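PDB 6FDD: whirlin from Mus musculus, which acts in hearing and vision as a scaffold of the USH2 complex and is needed to elongate and maintain the stereocilia of inner-ear hair cells. Local coordinates for residues Glu23-Thr28 with His57-Leu62; Tyr31-Tyr36 with Glu44-Ala49. One frame throughout, in Å; residues are numbered along the deposited sequence.

Contact 1: Glu23-Thr28 with His57-Leu62; sequences EQERAT and HAKFSL
In both Glu25 and Lys59, CG stands anti to the carbonyl carbon (chi1 -72° and -73°), and each chain then runs out extended toward the other. The pair forms a salt bridge on the surface of the all-helical HHD2 domain of whirlin, linking the first turn of helix 23-37 to the short helix 57-60. With the CA atoms of Glu25 and Lys59 10.4 Å apart, the backbones stay well separated, and the ammonium of Lys59 reaches one oxygen of the carboxylate, the two chains crossing at about a right angle. Lys59 NZ donates to the syn lone pair of Glu25 OE2 at 2.8 Å. Glu25 OE1 lies 3.7 Å from Lys59 NZ and instead accepts a hydrogen bond from Thr22 N. Each oxygen thus has its own partner, and the place of the carboxylate at the start of a helix would probably favour the negative charge. Lys59 NZ has a second acceptor in Asn55 OD1, and the Lys59 chain rests on Leu21 and Leu54. An alanine in place of Glu25 is likely to leave the ammonium without its charged mate and Thr22 N without this acceptor, cutting the direct tie between the two helices. Further along this segment, Ser61 OG donates to Ala58 O at 2.7 Å, lying in the plane of that carbonyl.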
loop_
_atom_site.group_PDB
_atom_site.type_symbol
_atom_site.label_atom_id
_atom_site.label_comp_id
_atom_site.label_asym_id
_atom_site.label_seq_id
_atom_site.Cartn_x
_atom_site.Cartn_y
_atom_site.Cartn_z
ATOM N N GLU A 23 -2.541 13.754 -6.702
ATOM C CA GLU A 23 -1.252 13.427 -7.320
ATOM C C GLU A 23 -0.171 13.280 -6.229
ATOM O O GLU A 23 0.618 12.338 -6.285
ATOM C CB GLU A 23 -0.836 14.494 -8.354
ATOM C CG GLU A 23 0.461 14.174 -9.087
ATOM C CD GLU A 23 1.773 14.529 -8.404
ATOM O OE1 GLU A 23 1.782 15.470 -7.578
ATOM O OE2 GLU A 23 2.794 13.863 -8.697
ATOM N N GLN A 24 -0.156 14.205 -5.249
ATOM C CA GLN A 24 0.838 14.189 -4.164
ATOM C C GLN A 24 0.701 12.958 -3.261
ATOM O O GLN A 24 1.712 12.351 -2.905
ATOM C CB GLN A 24 0.817 15.509 -3.373
ATOM C CG GLN A 24 1.346 16.690 -4.213
ATOM C CD GLN A 24 2.857 16.700 -4.329
ATOM O OE1 GLN A 24 3.558 17.110 -3.411
ATOM N NE2 GLN A 24 3.410 16.233 -5.440
ATOM N N GLU A 25 -0.532 12.565 -2.921
ATOM C CA GLU A 25 -0.782 11.366 -2.096
ATOM C C GLU A 25 -0.384 10.107 -2.880
ATOM O O GLU A 25 0.203 9.184 -2.320
ATOM C CB GLU A 25 -2.262 11.271 -1.710
ATOM C CG GLU A 25 -2.730 12.292 -0.687
ATOM C CD GLU A 25 -4.217 12.172 -0.416
ATOM O OE1 GLU A 25 -4.997 12.009 -1.384
ATOM O OE2 GLU A 25 -4.594 12.174 0.777
ATOM N N ARG A 26 -0.701 10.072 -4.190
ATOM C CA ARG A 26 -0.330 8.956 -5.065
ATOM C C ARG A 26 1.209 8.835 -5.129
ATOM O O ARG A 26 1.739 7.729 -5.013
ATOM C CB ARG A 26 -0.950 9.149 -6.461
ATOM C CG ARG A 26 -0.678 7.990 -7.421
ATOM C CD ARG A 26 -1.539 8.024 -8.681
ATOM N NE ARG A 26 -1.611 9.344 -9.326
ATOM C CZ ARG A 26 -0.717 9.830 -10.188
ATOM N NH1 ARG A 26 0.359 9.124 -10.512
ATOM N NH2 ARG A 26 -0.878 11.040 -10.707
ATOM N N ALA A 27 1.920 9.986 -5.227
ATOM C CA ALA A 27 3.390 10.010 -5.220
ATOM C C ALA A 27 3.918 9.403 -3.899
ATOM O O ALA A 27 4.875 8.632 -3.934
ATOM C CB ALA A 27 3.896 11.439 -5.389
ATOM N N THR A 28 3.274 9.723 -2.746
ATOM C CA THR A 28 3.690 9.145 -1.445
ATOM C C THR A 28 3.513 7.620 -1.441
ATOM O O THR A 28 4.432 6.883 -1.056
ATOM C CB THR A 28 2.948 9.849 -0.294
ATOM O OG1 THR A 28 3.268 11.237 -0.329
ATOM C CG2 THR A 28 3.316 9.276 1.080
ATOM N N HIS A 57 -12.105 6.086 4.948
ATOM C CA HIS A 57 -12.623 4.731 4.725
ATOM C C HIS A 57 -12.355 4.284 3.271
ATOM O O HIS A 57 -11.824 3.191 3.062
ATOM C CB HIS A 57 -14.128 4.682 5.055
ATOM C CG HIS A 57 -14.722 3.315 4.951
ATOM N ND1 HIS A 57 -14.581 2.382 5.968
ATOM C CD2 HIS A 57 -15.428 2.758 3.940
ATOM C CE1 HIS A 57 -15.205 1.291 5.545
ATOM N NE2 HIS A 57 -15.740 1.473 4.333
ATOM N N ALA A 58 -12.659 5.160 2.286
ATOM C CA ALA A 58 -12.433 4.872 0.867
ATOM C C ALA A 58 -10.945 4.640 0.582
ATOM O O ALA A 58 -10.613 3.741 -0.183
ATOM C CB ALA A 58 -12.963 6.005 -0.001
ATOM N N LYS A 59 -10.046 5.428 1.215
ATOM C CA LYS A 59 -8.600 5.265 0.997
ATOM C C LYS A 59 -8.080 3.950 1.532
ATOM O O LYS A 59 -7.208 3.358 0.901
ATOM C CB LYS A 59 -7.806 6.449 1.562
ATOM C CG LYS A 59 -7.949 7.725 0.745
ATOM C CD LYS A 59 -7.282 8.883 1.455
ATOM C CE LYS A 59 -7.722 10.205 0.878
ATOM N NZ LYS A 59 -7.113 11.353 1.608
ATOM N N PHE A 60 -8.634 3.464 2.671
ATOM C CA PHE A 60 -8.253 2.187 3.276
ATOM C C PHE A 60 -8.430 1.016 2.283
ATOM O O PHE A 60 -7.624 0.084 2.304
ATOM C CB PHE A 60 -9.001 1.919 4.603
ATOM C CG PHE A 60 -8.579 0.630 5.290
ATOM C CD1 PHE A 60 -7.422 0.578 6.062
ATOM C CD2 PHE A 60 -9.311 -0.543 5.122
ATOM C CE1 PHE A 60 -7.019 -0.618 6.675
ATOM C CE2 PHE A 60 -8.900 -1.740 5.724
ATOM C CZ PHE A 60 -7.758 -1.767 6.497
ATOM N N SER A 61 -9.450 1.096 1.394
ATOM C CA SER A 61 -9.706 0.068 0.366
ATOM C C SER A 61 -8.503 -0.182 -0.561
ATOM O O SER A 61 -8.376 -1.276 -1.121
ATOM C CB SER A 61 -10.960 0.401 -0.441
ATOM O OG SER A 61 -10.697 1.385 -1.421
ATOM N N LEU A 62 -7.592 0.811 -0.691
ATOM C CA LEU A 62 -6.385 0.640 -1.510
ATOM C C LEU A 62 -5.434 -0.435 -0.989
ATOM O O LEU A 62 -4.715 -1.021 -1.790
ATOM C CB LEU A 62 -5.630 1.965 -1.709
ATOM C CG LEU A 62 -6.287 2.970 -2.641
ATOM C CD1 LEU A 62 -5.660 4.323 -2.480
ATOM C CD2 LEU A 62 -6.164 2.527 -4.108
#

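Contact 2: Tyr31-Tyr36 with Glu44-Ala49; sequences YYLAQY and EAMVMA
Met46, a selenomethionine described here in one of its two modelled conformers, reaches from helix 43-53 into the face of helix 23-37 that carries Tyr32, Leu33 and Tyr36. Its CB lies 4.1 Å from Tyr36 CB. Met46 CG, set anti to the backbone N (chi1 -170°), comes within 3.7 Å of Tyr32 O, packing on the backbone of the facing helix. Met46 SE sits 3.6 Å from Tyr36 CB and, on another side, 3.8 Å from Leu33 CD1. Met46 SE also makes a Met-aromatic contact, 4.3 Å from the centroid of the Tyr36 ring and 39° off the ring normal, an oblique approach. At the tip the chain bends at chi3 to carry CE round, and the side chain as a whole also touches Ile41 in the loop before helix 43-53 and Phe78 of helix 75-81. The two helices form an antiparallel helical hairpin within the HHD2 bundle, their short segments running at 176° with axes 9.6 Å apart. One turn beyond Met46, Ala49 CB sits over one face of the Tyr32 ring in a CH-pi contact, 3.5 Å from its centroid and almost directly above it. Tyr31 CD2 lies over the opposite face, so the Tyr32 ring is sandwiched between its own helix neighbour and the partner helix. Tyr36, buried, has its hydroxyl hydrogen-bonded to Asp74 OD2 and to Ser71 N.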
loop_
_atom_site.group_PDB
_atom_site.type_symbol
_atom_site.label_atom_id
_atom_site.label_comp_id
_atom_site.label_asym_id
_atom_site.label_seq_id
_atom_site.Cartn_x
_atom_site.Cartn_y
_atom_site.Cartn_z
ATOM N N TYR A 31 6.133 6.014 -3.679
ATOM C CA TYR A 31 7.437 6.131 -3.027
ATOM C C TYR A 31 7.653 4.989 -2.033
ATOM O O TYR A 31 8.678 4.302 -2.109
ATOM C CB TYR A 31 7.571 7.513 -2.320
ATOM C CG TYR A 31 8.783 7.584 -1.419
ATOM C CD1 TYR A 31 10.072 7.535 -1.946
ATOM C CD2 TYR A 31 8.645 7.629 -0.031
ATOM C CE1 TYR A 31 11.190 7.561 -1.119
ATOM C CE2 TYR A 31 9.765 7.645 0.808
ATOM C CZ TYR A 31 11.030 7.619 0.259
ATOM O OH TYR A 31 12.108 7.604 1.096
ATOM N N TYR A 32 6.695 4.789 -1.089
ATOM C CA TYR A 32 6.827 3.727 -0.076
ATOM C C TYR A 32 6.840 2.342 -0.689
ATOM O O TYR A 32 7.629 1.491 -0.270
ATOM C CB TYR A 32 5.776 3.864 1.016
ATOM C CG TYR A 32 6.155 4.985 1.970
ATOM C CD1 TYR A 32 7.282 4.881 2.789
ATOM C CD2 TYR A 32 5.430 6.169 2.008
ATOM C CE1 TYR A 32 7.668 5.928 3.631
ATOM C CE2 TYR A 32 5.796 7.216 2.870
ATOM C CZ TYR A 32 6.924 7.092 3.664
ATOM O OH TYR A 32 7.313 8.106 4.517
ATOM N N LEU A 33 6.023 2.148 -1.707
ATOM C CA LEU A 33 5.980 0.868 -2.422
ATOM C C LEU A 33 7.333 0.564 -3.105
ATOM O O LEU A 33 7.808 -0.568 -3.037
ATOM C CB LEU A 33 4.844 0.931 -3.445
ATOM C CG LEU A 33 3.480 0.314 -3.018
ATOM C CD1 LEU A 33 3.011 0.774 -1.641
ATOM C CD2 LEU A 33 2.417 0.645 -4.027
ATOM N N ALA A 34 7.991 1.604 -3.688
ATOM C CA ALA A 34 9.294 1.453 -4.343
ATOM C C ALA A 34 10.395 1.197 -3.328
ATOM O O ALA A 34 11.311 0.425 -3.617
ATOM C CB ALA A 34 9.614 2.671 -5.202
ATOM N N GLN A 35 10.306 1.819 -2.129
ATOM C CA GLN A 35 11.287 1.606 -1.052
ATOM C C GLN A 35 11.174 0.160 -0.551
ATOM O O GLN A 35 12.187 -0.465 -0.244
ATOM C CB GLN A 35 11.042 2.600 0.112
ATOM C CG GLN A 35 11.403 4.057 -0.214
ATOM C CD GLN A 35 12.886 4.329 -0.357
ATOM O OE1 GLN A 35 13.661 4.169 0.572
ATOM N NE2 GLN A 35 13.312 4.801 -1.511
ATOM N N TYR A 36 9.938 -0.355 -0.471
ATOM C CA TYR A 36 9.681 -1.735 -0.063
ATOM C C TYR A 36 10.225 -2.691 -1.159
ATOM O O TYR A 36 11.008 -3.574 -0.847
ATOM C CB TYR A 36 8.187 -1.978 0.142
ATOM C CG TYR A 36 7.817 -3.448 0.173
ATOM C CD1 TYR A 36 8.242 -4.273 1.213
ATOM C CD2 TYR A 36 7.084 -4.025 -0.864
ATOM C CE1 TYR A 36 7.950 -5.638 1.215
ATOM C CE2 TYR A 36 6.776 -5.384 -0.866
ATOM C CZ TYR A 36 7.212 -6.184 0.174
ATOM O OH TYR A 36 6.891 -7.515 0.166
ATOM N N GLU A 44 6.320 -4.320 7.055
ATOM C CA GLU A 44 5.678 -3.663 8.203
ATOM C C GLU A 44 5.908 -2.163 8.189
ATOM O O GLU A 44 4.961 -1.408 8.401
ATOM C CB GLU A 44 6.167 -4.251 9.535
ATOM C CG GLU A 44 5.768 -5.702 9.756
ATOM C CD GLU A 44 6.732 -6.731 9.197
ATOM O OE1 GLU A 44 7.821 -6.341 8.711
ATOM O OE2 GLU A 44 6.429 -7.936 9.319
ATOM N N ALA A 45 7.156 -1.717 7.921
ATOM C CA ALA A 45 7.445 -0.275 7.856
ATOM C C ALA A 45 6.611 0.353 6.728
ATOM O O ALA A 45 6.053 1.448 6.898
ATOM C CB ALA A 45 8.928 -0.036 7.650
HETATM N N MSE A 46 6.470 -0.374 5.602
HETATM C CA MSE A 46 5.671 0.107 4.474
HETATM C C MSE A 46 4.196 0.243 4.865
HETATM O O MSE A 46 3.555 1.262 4.554
HETATM C CB MSE A 46 5.837 -0.831 3.259
HETATM C CG MSE A 46 5.236 -0.253 1.981
HETATM SE SE MSE A 46 4.648 -1.674 0.790
HETATM C CE MSE A 46 3.173 -2.443 1.895
ATOM N N VAL A 47 3.643 -0.787 5.546
ATOM C CA VAL A 47 2.255 -0.777 5.987
ATOM C C VAL A 47 2.001 0.422 6.920
ATOM O O VAL A 47 1.002 1.129 6.749
ATOM C CB VAL A 47 1.881 -2.128 6.637
ATOM C CG1 VAL A 47 0.622 -2.009 7.492
ATOM C CG2 VAL A 47 1.703 -3.207 5.554
HETATM N N MSE A 48 2.887 0.627 7.906
HETATM C CA MSE A 48 2.730 1.748 8.852
HETATM C C MSE A 48 2.707 3.107 8.141
HETATM O O MSE A 48 1.879 3.960 8.469
HETATM C CB MSE A 48 3.797 1.677 9.936
HETATM C CG MSE A 48 3.623 0.441 10.813
HETATM SE SE MSE A 48 4.764 0.472 12.352
HETATM C CE MSE A 48 6.459 0.415 11.512
ATOM N N ALA A 49 3.547 3.272 7.112
ATOM C CA ALA A 49 3.585 4.508 6.321
ATOM C C ALA A 49 2.261 4.688 5.581
ATOM O O ALA A 49 1.727 5.795 5.536
ATOM C CB ALA A 49 4.737 4.463 5.342
#

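How the contacts relate
Both contacts draw on helix 23-37, contact 1 from its N-terminal turns and contact 2 from the part that follows, with centres 13 Å apart. Contact 2 pairs this helix with its immediate successor, helix 43-53; contact 1 spans a longer interval of sequence and ties it to the next element, helix 57-60. The two differ in character: contact 2 is apolar and largely buried, burying 249 Å², whereas contact 1 is a single surface salt bridge burying 71 Å². Helix 43-53 connects them physically, because Leu53, near its end, touches Glu25 and Thr28.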